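Local coordinates for protein pngf-ii (Elizabethkingia meningoseptica, PDB 4R4X) that probably removes N-linked glycans from glycoproteins by hydrolysing the amide bond between the asparagine side chain and the innermost sugar, at residues V287-D292 against V406-I411; Y293-E298 against V379-N384; F383-V388 against W528-V533; Y445-L450 against K508-V513. All blocks are in the same frame, centred on the assembly; numbering follows the deposited sequence.

Interaction 1 (V287-D292 against V406-I411); sequences VALTPD and VEVDFI
Leu289 hangs from a loop onto the strand 406-411 and brings three of its residues into contact with one side chain. Its CB starts beside Val408, 4.1 Å from the CG1 methyl. The leucine turns its CG away from its own backbone N (chi1 162°, nearly opposite), which carries the branch past Val408 and on along the strand. There the CD2 methyl comes within 3.5 Å of the backbone O of Asp409 and 4.2 Å of Phe410 CB. Outside the two segments the same side chain packs on Leu380 and Leu294.

One residue back, the CB of Ala288 meets the other branch of Val408, CG2, at 4.0 Å. Val408 is modelled in two conformers, so the details of both valine contacts hold for one of them. Between the backbones sits a water: it donates to Leu289 O at 2.8 Å and accepts from Asp409 N at 3.2 Å.

The loop is held at its side by strand 378-384, where Asn384 N donates to Val287 O and Leu289 N to Val382 O, while Val408 pairs with Ile511 in its own sheet. The loop thus runs along the edge strand of one sheet and rests its side chains on strand 406-412 of another. The chemistry is aliphatic packing, with the water satisfying Leu289 O and Asp409 N where the two backbones do not bond directly.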
loop_
_atom_site.group_PDB
_atom_site.type_symbol
_atom_site.label_atom_id
_atom_site.label_comp_id
_atom_site.label_asym_id
_atom_site.label_seq_id
_atom_site.Cartn_x
_atom_site.Cartn_y
_atom_site.Cartn_z
ATOM N N VAL A 287 8.338 11.355 -25.357
ATOM C CA VAL A 287 7.552 10.126 -25.253
ATOM C C VAL A 287 8.365 8.851 -25.401
ATOM O O VAL A 287 7.846 7.765 -25.117
ATOM C CB VAL A 287 6.377 10.090 -26.253
ATOM C CG1 VAL A 287 5.480 11.272 -26.006
ATOM C CG2 VAL A 287 6.852 10.039 -27.705
ATOM N N ALA A 288 9.620 8.984 -25.834
ATOM C CA ALA A 288 10.474 7.832 -26.091
ATOM C C ALA A 288 11.881 8.004 -25.528
ATOM O O ALA A 288 12.433 9.103 -25.522
ATOM C CB ALA A 288 10.562 7.568 -27.594
ATOM N N LEU A 289 12.461 6.899 -25.064
ATOM C CA LEU A 289 13.829 6.903 -24.611
ATOM C C LEU A 289 14.727 7.298 -25.795
ATOM O O LEU A 289 14.433 6.947 -26.939
ATOM C CB LEU A 289 14.190 5.515 -24.069
ATOM C CG LEU A 289 15.621 5.036 -23.883
ATOM C CD1 LEU A 289 15.581 3.793 -23.011
ATOM C CD2 LEU A 289 16.298 4.744 -25.208
ATOM N N THR A 290 15.758 8.092 -25.515
ATOM C CA THR A 290 16.830 8.331 -26.487
ATOM C C THR A 290 18.170 8.128 -25.738
ATOM O O THR A 290 18.188 7.946 -24.528
ATOM C CB THR A 290 16.766 9.746 -27.097
ATOM O OG1 THR A 290 17.308 10.676 -26.174
ATOM C CG2 THR A 290 15.354 10.178 -27.468
ATOM N N PRO A 291 19.297 8.187 -26.453
ATOM C CA PRO A 291 20.567 8.061 -25.751
ATOM C C PRO A 291 20.764 9.088 -24.633
ATOM O O PRO A 291 21.506 8.823 -23.697
ATOM C CB PRO A 291 21.600 8.262 -26.878
ATOM C CG PRO A 291 20.902 7.796 -28.109
ATOM C CD PRO A 291 19.486 8.294 -27.915
ATOM N N ASP A 292 20.093 10.235 -24.736
ATOM C CA ASP A 292 20.247 11.337 -23.793
ATOM C C ASP A 292 19.052 11.526 -22.849
ATOM O O ASP A 292 19.066 12.439 -22.019
ATOM C CB ASP A 292 20.452 12.643 -24.576
ATOM C CG ASP A 292 21.429 12.474 -25.734
ATOM O OD1 ASP A 292 22.603 12.205 -25.445
ATOM O OD2 ASP A 292 21.010 12.555 -26.915
ATOM N N VAL A 406 4.470 3.997 -32.037
ATOM C CA VAL A 406 5.581 4.380 -31.176
ATOM C C VAL A 406 6.669 3.313 -31.340
ATOM O O VAL A 406 6.433 2.151 -31.112
ATOM C CB VAL A 406 5.177 4.443 -29.682
ATOM C CG1 VAL A 406 6.421 4.517 -28.818
ATOM C CG2 VAL A 406 4.287 5.643 -29.424
ATOM N N GLU A 407 7.860 3.730 -31.714
ATOM C CA GLU A 407 8.952 2.803 -31.982
ATOM C C GLU A 407 10.151 3.334 -31.250
ATOM O O GLU A 407 10.481 4.521 -31.388
ATOM C CB GLU A 407 9.209 2.722 -33.490
ATOM C CG GLU A 407 10.386 1.846 -33.878
ATOM C CD GLU A 407 10.356 1.487 -35.359
ATOM O OE1 GLU A 407 10.577 0.296 -35.680
ATOM O OE2 GLU A 407 10.050 2.381 -36.176
ATOM N N VAL A 408 10.770 2.478 -30.441
ATOM C CA VAL A 408 11.908 2.848 -29.606
ATOM C C VAL A 408 13.041 1.821 -29.785
ATOM O O VAL A 408 12.777 0.618 -29.813
ATOM C CB VAL A 408 11.479 2.880 -28.120
ATOM C CG1 VAL A 408 12.532 3.535 -27.244
ATOM C CG2 VAL A 408 10.145 3.599 -27.968
ATOM N N ASP A 409 14.276 2.305 -29.867
ATOM C CA ASP A 409 15.487 1.499 -29.952
ATOM C C ASP A 409 16.200 1.723 -28.610
ATOM O O ASP A 409 16.213 2.841 -28.115
ATOM C CB ASP A 409 16.353 2.020 -31.133
ATOM C CG ASP A 409 17.592 1.172 -31.411
ATOM O OD1 ASP A 409 17.551 -0.057 -31.196
ATOM O OD2 ASP A 409 18.619 1.729 -31.899
ATOM N N PHE A 410 16.792 0.670 -28.044
ATOM C CA PHE A 410 17.576 0.757 -26.807
ATOM C C PHE A 410 18.684 -0.305 -26.817
ATOM O O PHE A 410 18.638 -1.277 -27.589
ATOM C CB PHE A 410 16.685 0.563 -25.573
ATOM C CG PHE A 410 15.884 -0.702 -25.602
ATOM C CD1 PHE A 410 14.648 -0.735 -26.230
ATOM C CD2 PHE A 410 16.371 -1.867 -25.028
ATOM C CE1 PHE A 410 13.911 -1.892 -26.274
ATOM C CE2 PHE A 410 15.640 -3.030 -25.084
ATOM C CZ PHE A 410 14.407 -3.039 -25.709
ATOM N N ILE A 411 19.657 -0.129 -25.944
ATOM C CA ILE A 411 20.819 -1.018 -25.898
ATOM C C ILE A 411 20.914 -1.695 -24.558
ATOM O O ILE A 411 20.909 -1.033 -23.519
ATOM C CB ILE A 411 22.117 -0.227 -26.153
ATOM C CG1 ILE A 411 22.065 0.431 -27.530
ATOM C CG2 ILE A 411 23.328 -1.148 -26.067
ATOM C CD1 ILE A 411 23.062 1.566 -27.713
HETATM O O HOH W 1 14.738 5.356 -29.233
#

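Interaction 2 (Y293-E298 against V379-N384); sequences YLPFIE and VLPVFN
Asn384 and Phe296 carry the polar part of this contact. The side-chain amide donates from ND2 to the backbone O of Phe296 over 3.0 Å, almost perfectly straight at 176°. The acceptor lies in the amide plane of Asn384, yet the nitrogen stands above the plane of the carbonyl instead of on a lone pair. With CG anti to its own backbone N (chi1 -165°), Asn384 also puts this nitrogen 3.2 Å above the plane of the Phe296 ring, over one face and displaced toward the rim. Ring and amide planes are 39° apart, so the two do not stack flat. A water donates to Phe296 O as well, at 2.8 Å, so Phe296 O has two donors; the water's other bond goes to Phe383 O. Near the amide is also Glu298, whose carboxylate is engaged elsewhere: OE1 with Arg301 and Ser531, OE2 with Thr386.

The apolar part centres on two prolines. Pro381 is met at CB by Ile297 CG1 at 3.7 Å and at CG by Leu294 CB at 4.0 Å. Pro295 spreads its ring along the strand: CD lies 3.6 Å from Pro381 O, and CB packs 4.0 Å from Asn384 CB. Farther out, a methyl of Leu294 reaches Leu380.

The contact packs the loop leading into strand 297-303 on edge strand 378-384, a non-neighbour in the same antiparallel sheet. Pro295 O and Pro381 O are buried without a polar partner; Asn384 supplies the direction that the prolines, lacking an N-H, cannot.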
loop_
_atom_site.group_PDB
_atom_site.type_symbol
_atom_site.label_atom_id
_atom_site.label_comp_id
_atom_site.label_asym_id
_atom_site.label_seq_id
_atom_site.Cartn_x
_atom_site.Cartn_y
_atom_site.Cartn_z
ATOM N N TYR A 293 18.035 10.663 -22.949
ATOM C CA TYR A 293 16.764 10.948 -22.276
ATOM C C TYR A 293 16.020 9.670 -21.920
ATOM O O TYR A 293 15.996 8.711 -22.706
ATOM C CB TYR A 293 15.894 11.829 -23.195
ATOM C CG TYR A 293 14.472 12.043 -22.723
ATOM C CD1 TYR A 293 14.178 12.991 -21.769
ATOM C CD2 TYR A 293 13.426 11.261 -23.225
ATOM C CE1 TYR A 293 12.883 13.163 -21.312
ATOM C CE2 TYR A 293 12.129 11.437 -22.794
ATOM C CZ TYR A 293 11.868 12.394 -21.837
ATOM O OH TYR A 293 10.600 12.598 -21.401
ATOM N N LEU A 294 15.417 9.687 -20.726
ATOM C CA LEU A 294 14.431 8.699 -20.304
ATOM C C LEU A 294 13.071 9.363 -20.055
ATOM O O LEU A 294 13.002 10.447 -19.464
ATOM C CB LEU A 294 14.861 8.029 -19.012
ATOM C CG LEU A 294 16.124 7.191 -19.104
ATOM C CD1 LEU A 294 16.494 6.727 -17.713
ATOM C CD2 LEU A 294 15.996 6.034 -20.079
ATOM N N PRO A 295 11.984 8.705 -20.489
ATOM C CA PRO A 295 10.643 9.218 -20.223
ATOM C C PRO A 295 10.260 8.939 -18.775
ATOM O O PRO A 295 10.910 8.125 -18.131
ATOM C CB PRO A 295 9.763 8.421 -21.202
ATOM C CG PRO A 295 10.500 7.143 -21.427
ATOM C CD PRO A 295 11.959 7.440 -21.250
ATOM N N PHE A 296 9.229 9.598 -18.247
ATOM C CA PHE A 296 8.848 9.332 -16.864
ATOM C C PHE A 296 8.180 7.949 -16.710
ATOM O O PHE A 296 7.745 7.334 -17.703
ATOM C CB PHE A 296 8.002 10.467 -16.266
ATOM C CG PHE A 296 6.586 10.525 -16.741
ATOM C CD1 PHE A 296 5.583 9.847 -16.058
ATOM C CD2 PHE A 296 6.233 11.288 -17.848
ATOM C CE1 PHE A 296 4.266 9.912 -16.479
ATOM C CE2 PHE A 296 4.911 11.377 -18.269
ATOM C CZ PHE A 296 3.919 10.687 -17.579
ATOM N N ILE A 297 8.167 7.459 -15.472
ATOM C CA ILE A 297 7.531 6.190 -15.116
ATOM C C ILE A 297 6.241 6.475 -14.363
ATOM O O ILE A 297 6.241 7.229 -13.351
ATOM C CB ILE A 297 8.476 5.340 -14.278
ATOM C CG1 ILE A 297 9.618 4.854 -15.184
ATOM C CG2 ILE A 297 7.794 4.135 -13.602
ATOM C CD1 ILE A 297 10.683 4.126 -14.438
ATOM N N GLU A 298 5.165 5.853 -14.841
ATOM C CA GLU A 298 3.865 5.867 -14.142
ATOM C C GLU A 298 3.839 4.827 -13.032
ATOM O O GLU A 298 3.836 3.611 -13.305
ATOM C CB GLU A 298 2.727 5.543 -15.114
ATOM C CG GLU A 298 2.655 6.462 -16.277
ATOM C CD GLU A 298 1.545 6.121 -17.246
ATOM O OE1 GLU A 298 1.398 4.936 -17.624
ATOM O OE2 GLU A 298 0.821 7.051 -17.641
ATOM N N VAL A 379 15.223 -2.375 -14.460
ATOM C CA VAL A 379 14.092 -1.541 -14.887
ATOM C C VAL A 379 14.604 -0.482 -15.858
ATOM O O VAL A 379 15.550 0.226 -15.542
ATOM C CB VAL A 379 13.451 -0.819 -13.676
ATOM C CG1 VAL A 379 12.369 0.137 -14.122
ATOM C CG2 VAL A 379 12.881 -1.831 -12.693
ATOM N N LEU A 380 14.005 -0.409 -17.052
ATOM C CA LEU A 380 14.324 0.607 -18.059
ATOM C C LEU A 380 13.042 1.163 -18.664
ATOM O O LEU A 380 12.322 0.430 -19.355
ATOM C CB LEU A 380 15.140 0.009 -19.200
ATOM C CG LEU A 380 15.615 1.004 -20.267
ATOM C CD1 LEU A 380 16.581 1.999 -19.675
ATOM C CD2 LEU A 380 16.268 0.292 -21.440
ATOM N N PRO A 381 12.748 2.456 -18.419
ATOM C CA PRO A 381 11.590 3.101 -19.040
ATOM C C PRO A 381 11.858 3.337 -20.524
ATOM O O PRO A 381 12.843 3.987 -20.852
ATOM C CB PRO A 381 11.489 4.442 -18.315
ATOM C CG PRO A 381 12.870 4.725 -17.816
ATOM C CD PRO A 381 13.499 3.370 -17.537
ATOM N N VAL A 382 11.014 2.801 -21.402
ATOM C CA VAL A 382 11.270 2.849 -22.843
ATOM C C VAL A 382 10.363 3.830 -23.573
ATOM O O VAL A 382 10.804 4.501 -24.489
ATOM C CB VAL A 382 11.236 1.448 -23.490
ATOM C CG1 VAL A 382 12.439 0.634 -23.035
ATOM C CG2 VAL A 382 9.976 0.696 -23.154
ATOM N N PHE A 383 9.107 3.955 -23.139
ATOM C CA PHE A 383 8.233 4.969 -23.697
ATOM C C PHE A 383 7.156 5.368 -22.710
ATOM O O PHE A 383 6.834 4.634 -21.768
ATOM C CB PHE A 383 7.588 4.526 -25.018
ATOM C CG PHE A 383 6.772 3.270 -24.924
ATOM C CD1 PHE A 383 5.428 3.319 -24.640
ATOM C CD2 PHE A 383 7.345 2.038 -25.215
ATOM C CE1 PHE A 383 4.679 2.157 -24.553
ATOM C CE2 PHE A 383 6.602 0.867 -25.157
ATOM C CZ PHE A 383 5.268 0.932 -24.816
ATOM N N ASN A 384 6.612 6.553 -22.946
ATOM C CA ASN A 384 5.455 7.051 -22.211
ATOM C C ASN A 384 4.806 8.148 -23.030
ATOM O O ASN A 384 5.382 9.233 -23.179
ATOM C CB ASN A 384 5.873 7.589 -20.855
ATOM C CG ASN A 384 4.690 7.772 -19.918
ATOM O OD1 ASN A 384 3.547 7.971 -20.344
ATOM N ND2 ASN A 384 4.961 7.675 -18.625
HETATM O O HOH W 2 7.597 4.721 -18.747
#

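Interaction 3 (F383-V388 against W528-V533); sequences FNTTNV and WNVSGV
Thr385 OG1 is gripped by two backbone groups of the facing strand. It accepts from Val530 N at 2.8 Å and donates to Trp528 O, also at 2.8 Å, approaching that carbonyl in its plane and on a lone pair. The torsion that sets OG1 between backbone N and carbonyl carbon (chi1 71°) points the hydroxyl straight at the strand. Thr385 N then donates to Val530 O, so residue and strand are tied by three bonds.

Next along, Gly532 N donates to Phe383 O at 3.0 Å, answered by a weak bond from Phe383 N to Gly532 O. Asn384 OD1 accepts from Thr386 N in an Asx turn. A water lies within hydrogen-bonding distance of Asn387 OD1 and Asn529 OD1, though it may not serve both at once.

Packing surrounds these bonds. The Phe383 ring lies over the backbone of Gly532, whose CA makes a CH-pi contact 3.9 Å from the ring centroid; the missing side chain lets the ring settle there. Its CE1 touches Val530 CG2 at 3.7 Å. Farther out, Asn529 CB meets Thr386 OG1, which is itself bonded to Glu298.

Val382 and Phe383 both face Gly532, a classic beta bulge. Past the strand's end, Thr385 bonds to Val530 much as a paired residue would, its hydroxyl standing in for a carbonyl. This is an outer strand's end in a beta sandwich, consistent with the jelly-roll domains of PNGase F.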
loop_
_atom_site.group_PDB
_atom_site.type_symbol
_atom_site.label_atom_id
_atom_site.label_comp_id
_atom_site.label_asym_id
_atom_site.label_seq_id
_atom_site.Cartn_x
_atom_site.Cartn_y
_atom_site.Cartn_z
ATOM N N PHE A 383 9.107 3.955 -23.139
ATOM C CA PHE A 383 8.233 4.969 -23.697
ATOM C C PHE A 383 7.156 5.368 -22.710
ATOM O O PHE A 383 6.834 4.634 -21.768
ATOM C CB PHE A 383 7.588 4.526 -25.018
ATOM C CG PHE A 383 6.772 3.270 -24.924
ATOM C CD1 PHE A 383 5.428 3.319 -24.640
ATOM C CD2 PHE A 383 7.345 2.038 -25.215
ATOM C CE1 PHE A 383 4.679 2.157 -24.553
ATOM C CE2 PHE A 383 6.602 0.867 -25.157
ATOM C CZ PHE A 383 5.268 0.932 -24.816
ATOM N N ASN A 384 6.612 6.553 -22.946
ATOM C CA ASN A 384 5.455 7.051 -22.211
ATOM C C ASN A 384 4.806 8.148 -23.030
ATOM O O ASN A 384 5.382 9.233 -23.179
ATOM C CB ASN A 384 5.873 7.589 -20.855
ATOM C CG ASN A 384 4.690 7.772 -19.918
ATOM O OD1 ASN A 384 3.547 7.971 -20.344
ATOM N ND2 ASN A 384 4.961 7.675 -18.625
ATOM N N THR A 385 3.634 7.853 -23.588
ATOM C CA THR A 385 2.915 8.820 -24.386
ATOM C C THR A 385 1.974 9.687 -23.578
ATOM O O THR A 385 1.459 10.650 -24.105
ATOM C CB THR A 385 2.094 8.173 -25.519
ATOM O OG1 THR A 385 0.967 7.463 -24.978
ATOM C CG2 THR A 385 2.983 7.219 -26.355
ATOM N N THR A 386 1.749 9.349 -22.316
ATOM C CA THR A 386 0.803 10.088 -21.490
ATOM C C THR A 386 1.253 11.542 -21.283
ATOM O O THR A 386 2.327 11.793 -20.716
ATOM C CB THR A 386 0.619 9.410 -20.123
ATOM O OG1 THR A 386 0.229 8.035 -20.295
ATOM C CG2 THR A 386 -0.449 10.144 -19.287
ATOM N N ASN A 387 0.427 12.499 -21.689
ATOM C CA ASN A 387 0.861 13.895 -21.607
ATOM C C ASN A 387 0.467 14.559 -20.282
ATOM O O ASN A 387 -0.512 15.337 -20.160
ATOM C CB ASN A 387 0.482 14.696 -22.850
ATOM C CG ASN A 387 -1.009 14.779 -23.072
ATOM O OD1 ASN A 387 -1.754 13.832 -22.787
ATOM N ND2 ASN A 387 -1.456 15.922 -23.583
ATOM N N VAL A 388 1.262 14.215 -19.277
ATOM C CA VAL A 388 1.157 14.795 -17.958
ATOM C C VAL A 388 1.342 16.293 -18.064
ATOM O O VAL A 388 0.764 17.036 -17.264
ATOM C CB VAL A 388 2.165 14.139 -17.000
ATOM C CG1 VAL A 388 2.596 15.055 -15.860
ATOM C CG2 VAL A 388 1.576 12.830 -16.460
ATOM N N TRP A 528 -4.143 7.791 -27.428
ATOM C CA TRP A 528 -3.829 6.627 -26.581
ATOM C C TRP A 528 -2.690 6.946 -25.617
ATOM O O TRP A 528 -1.581 7.263 -26.052
ATOM C CB TRP A 528 -3.494 5.411 -27.443
ATOM C CG TRP A 528 -4.722 4.847 -28.068
ATOM C CD1 TRP A 528 -5.385 5.333 -29.158
ATOM C CD2 TRP A 528 -5.496 3.757 -27.578
ATOM N NE1 TRP A 528 -6.522 4.593 -29.383
ATOM C CE2 TRP A 528 -6.602 3.609 -28.434
ATOM C CE3 TRP A 528 -5.343 2.861 -26.516
ATOM C CZ2 TRP A 528 -7.549 2.598 -28.259
ATOM C CZ3 TRP A 528 -6.290 1.871 -26.342
ATOM C CH2 TRP A 528 -7.378 1.753 -27.187
ATOM N N ASN A 529 -2.988 6.878 -24.318
ATOM C CA ASN A 529 -2.005 7.039 -23.258
ATOM C C ASN A 529 -1.381 5.681 -22.968
ATOM O O ASN A 529 -2.037 4.804 -22.370
ATOM C CB ASN A 529 -2.658 7.562 -21.983
ATOM C CG ASN A 529 -3.054 9.015 -22.062
ATOM O OD1 ASN A 529 -2.326 9.859 -22.568
ATOM N ND2 ASN A 529 -4.191 9.322 -21.477
ATOM N N VAL A 530 -0.135 5.491 -23.404
ATOM C CA VAL A 530 0.546 4.215 -23.249
ATOM C C VAL A 530 1.937 4.414 -22.642
ATOM O O VAL A 530 2.706 5.314 -23.030
ATOM C CB VAL A 530 0.602 3.401 -24.570
ATOM C CG1 VAL A 530 -0.772 3.325 -25.229
ATOM C CG2 VAL A 530 1.578 3.996 -25.558
ATOM N N SER A 531 2.235 3.606 -21.634
ATOM C CA SER A 531 3.594 3.547 -21.104
ATOM C C SER A 531 4.127 2.123 -21.064
ATOM O O SER A 531 3.387 1.136 -20.899
ATOM C CB SER A 531 3.692 4.226 -19.736
ATOM O OG SER A 531 3.185 3.393 -18.736
ATOM N N GLY A 532 5.442 2.037 -21.224
ATOM C CA GLY A 532 6.152 0.780 -21.266
ATOM C C GLY A 532 7.449 0.859 -20.516
ATOM O O GLY A 532 8.274 1.736 -20.774
ATOM N N VAL A 533 7.599 -0.026 -19.542
ATOM C CA VAL A 533 8.815 -0.159 -18.798
ATOM C C VAL A 533 9.324 -1.579 -19.012
ATOM O O VAL A 533 8.587 -2.546 -18.835
ATOM C CB VAL A 533 8.567 0.107 -17.302
ATOM C CG1 VAL A 533 9.816 -0.133 -16.497
ATOM C CG2 VAL A 533 8.101 1.542 -17.114
HETATM O O HOH W 3 -3.841 12.461 -22.008
#

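Interaction 4 (Y445-L450 against K508-V513); sequences YLDGKL and KHTIQV
Asp447 binds two neighbouring residues of the strand 508-513 with its two carboxylate oxygens. His509 ND1 donates to OD2 over 2.8 Å, in the plane of the imidazole and on the syn lone pair of the oxygen, while OD1 takes Thr510 N at 2.9 Å. Carboxylate and ring planes are 32° apart, so the pair is only moderately twisted. Asp447 has its CG beside the backbone N (chi1 -64°), and this swings the carboxylate across to the strand. The other ring nitrogen of His509, NE2, bonds to Asn505 O; with both nitrogens engaged by acceptors, a positively charged imidazole is likely, and Asp447 would help to stabilise it.

The backbone of Asp447 joins in, its N donating to Thr510 O at 2.8 Å. Asp447 and Gly448 are the two central residues of a type I' turn from Leu446 to Lys449, which closes a tight beta hairpin between the strands 442-446 and 449-454. The positive phi angles of both residues suit that turn. A water accepts from Gly448 N and, less certainly because Thr510 is modelled in two conformers, bonds to Thr510 OG1.

Before the turn the hairpin pairs with the strand in antiparallel fashion. Tyr445 and Gln512 exchange two backbone bonds as a hydrogen-bonded pair, their side chains running alongside each other with CB atoms 4.0 Å apart. Over one face of the Tyr445 ring sits Leu450 CD1. On the opposite face of the sheet, Leu446 CD1 lies 4.1 Å from Ile511 CG1.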
loop_
_atom_site.group_PDB
_atom_site.type_symbol
_atom_site.label_atom_id
_atom_site.label_comp_id
_atom_site.label_asym_id
_atom_site.label_seq_id
_atom_site.Cartn_x
_atom_site.Cartn_y
_atom_site.Cartn_z
ATOM N N TYR A 445 5.381 -5.156 -30.725
ATOM C CA TYR A 445 6.422 -5.822 -31.491
ATOM C C TYR A 445 7.768 -5.739 -30.765
ATOM O O TYR A 445 8.086 -4.717 -30.129
ATOM C CB TYR A 445 6.549 -5.142 -32.853
ATOM C CG TYR A 445 5.322 -5.222 -33.725
ATOM C CD1 TYR A 445 4.200 -4.457 -33.455
ATOM C CD2 TYR A 445 5.300 -6.040 -34.855
ATOM C CE1 TYR A 445 3.083 -4.524 -34.264
ATOM C CE2 TYR A 445 4.192 -6.088 -35.680
ATOM C CZ TYR A 445 3.083 -5.333 -35.362
ATOM O OH TYR A 445 1.965 -5.393 -36.158
ATOM N N LEU A 446 8.548 -6.810 -30.855
ATOM C CA LEU A 446 9.913 -6.866 -30.337
ATOM C C LEU A 446 10.826 -7.198 -31.533
ATOM O O LEU A 446 10.631 -8.205 -32.181
ATOM C CB LEU A 446 10.041 -7.973 -29.292
ATOM C CG LEU A 446 11.459 -8.277 -28.805
ATOM C CD1 LEU A 446 12.034 -7.094 -28.059
ATOM C CD2 LEU A 446 11.473 -9.545 -27.967
ATOM N N ASP A 447 11.770 -6.312 -31.827
ATOM C CA ASP A 447 12.709 -6.504 -32.921
ATOM C C ASP A 447 11.997 -6.809 -34.212
ATOM O O ASP A 447 12.389 -7.722 -34.939
ATOM C CB ASP A 447 13.716 -7.586 -32.556
ATOM C CG ASP A 447 14.563 -7.188 -31.372
ATOM O OD1 ASP A 447 14.921 -6.001 -31.332
ATOM O OD2 ASP A 447 14.870 -8.025 -30.490
ATOM N N GLY A 448 10.946 -6.034 -34.476
ATOM C CA GLY A 448 10.189 -6.134 -35.708
ATOM C C GLY A 448 9.236 -7.316 -35.817
ATOM O O GLY A 448 8.614 -7.483 -36.853
ATOM N N LYS A 449 9.130 -8.144 -34.783
ATOM C CA LYS A 449 8.197 -9.270 -34.798
ATOM C C LYS A 449 7.087 -9.086 -33.753
ATOM O O LYS A 449 7.362 -8.694 -32.617
ATOM C CB LYS A 449 8.945 -10.570 -34.508
ATOM C CG LYS A 449 8.041 -11.785 -34.406
ATOM C CD LYS A 449 8.836 -13.082 -34.333
ATOM C CE LYS A 449 7.880 -14.258 -34.405
ATOM N NZ LYS A 449 8.361 -15.386 -33.562
ATOM N N LEU A 450 5.855 -9.433 -34.129
ATOM C CA LEU A 450 4.708 -9.310 -33.217
ATOM C C LEU A 450 4.928 -10.204 -32.035
ATOM O O LEU A 450 5.144 -11.409 -32.205
ATOM C CB LEU A 450 3.416 -9.732 -33.928
ATOM C CG LEU A 450 2.123 -9.673 -33.113
ATOM C CD1 LEU A 450 1.820 -8.252 -32.696
ATOM C CD2 LEU A 450 0.974 -10.256 -33.924
ATOM N N LYS A 508 21.474 -4.380 -29.252
ATOM C CA LYS A 508 20.443 -3.442 -29.629
ATOM C C LYS A 508 19.119 -4.157 -29.789
ATOM O O LYS A 508 19.075 -5.255 -30.315
ATOM C CB LYS A 508 20.799 -2.766 -30.955
ATOM C CG LYS A 508 21.841 -1.673 -30.805
ATOM C CD LYS A 508 21.581 -0.460 -31.711
ATOM C CE LYS A 508 22.007 0.834 -31.019
ATOM N NZ LYS A 508 22.592 1.833 -31.945
ATOM N N HIS A 509 18.040 -3.500 -29.366
ATOM C CA HIS A 509 16.700 -4.025 -29.544
ATOM C C HIS A 509 15.755 -2.892 -29.867
ATOM O O HIS A 509 16.056 -1.724 -29.619
ATOM C CB HIS A 509 16.237 -4.752 -28.276
ATOM C CG HIS A 509 17.000 -6.006 -27.993
ATOM N ND1 HIS A 509 16.708 -7.214 -28.598
ATOM C CD2 HIS A 509 18.051 -6.241 -27.175
ATOM C CE1 HIS A 509 17.553 -8.133 -28.176
ATOM N NE2 HIS A 509 18.382 -7.568 -27.317
ATOM N N THR A 510 14.621 -3.230 -30.454
ATOM C CA THR A 510 13.547 -2.276 -30.696
ATOM C C THR A 510 12.224 -2.791 -30.154
ATOM O O THR A 510 11.928 -4.000 -30.203
ATOM C CB THR A 510 13.355 -1.998 -32.193
ATOM O OG1 THR A 510 12.923 -3.203 -32.849
ATOM C CG2 THR A 510 14.635 -1.440 -32.810
ATOM N N ILE A 511 11.431 -1.904 -29.592
ATOM C CA ILE A 511 10.076 -2.279 -29.232
ATOM C C ILE A 511 9.180 -1.311 -29.977
ATOM O O ILE A 511 9.525 -0.136 -30.140
ATOM C CB ILE A 511 9.840 -2.259 -27.721
ATOM C CG1 ILE A 511 10.518 -3.461 -27.069
ATOM C CG2 ILE A 511 8.341 -2.315 -27.415
ATOM C CD1 ILE A 511 10.608 -3.411 -25.540
ATOM N N GLN A 512 8.047 -1.810 -30.451
ATOM C CA GLN A 512 7.102 -0.985 -31.182
ATOM C C GLN A 512 5.659 -1.259 -30.762
ATOM O O GLN A 512 5.300 -2.398 -30.511
ATOM C CB GLN A 512 7.259 -1.215 -32.669
ATOM C CG GLN A 512 6.319 -0.353 -33.501
ATOM C CD GLN A 512 6.547 -0.527 -34.980
ATOM O OE1 GLN A 512 6.467 0.434 -35.757
ATOM N NE2 GLN A 512 6.832 -1.741 -35.376
ATOM N N VAL A 513 4.864 -0.195 -30.656
ATOM C CA VAL A 513 3.424 -0.313 -30.385
ATOM C C VAL A 513 2.644 0.271 -31.531
ATOM O O VAL A 513 2.910 1.394 -31.944
ATOM C CB VAL A 513 3.006 0.432 -29.107
ATOM C CG1 VAL A 513 1.513 0.247 -28.821
ATOM C CG2 VAL A 513 3.844 -0.068 -27.948
HETATM O O HOH W 4 9.952 -3.880 -32.936
#

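Overall arrangement
Interactions 2 and 3 lie about 8 Å apart between centres and share Phe383 and Asn384 on strand 378-384, an outermost strand of the nine-stranded antiparallel sheet. Interaction 1, about 9 Å from interaction 2, carries the loop 287-292 across to the four-stranded sheet, where strand 406-412 neighbours strand 507-514 of interaction 4. That last contact, about 17 Å from interaction 3, is nearer the surface. Phe383 touches Val513 and Ile511, so the sheets pack against each other directly as well. Along the chain interaction 2 is nested within interaction 1 and interaction 4 within interaction 3; together they join the nine-stranded sheet to the four-stranded one, consistent with the paired domains of PNGase F.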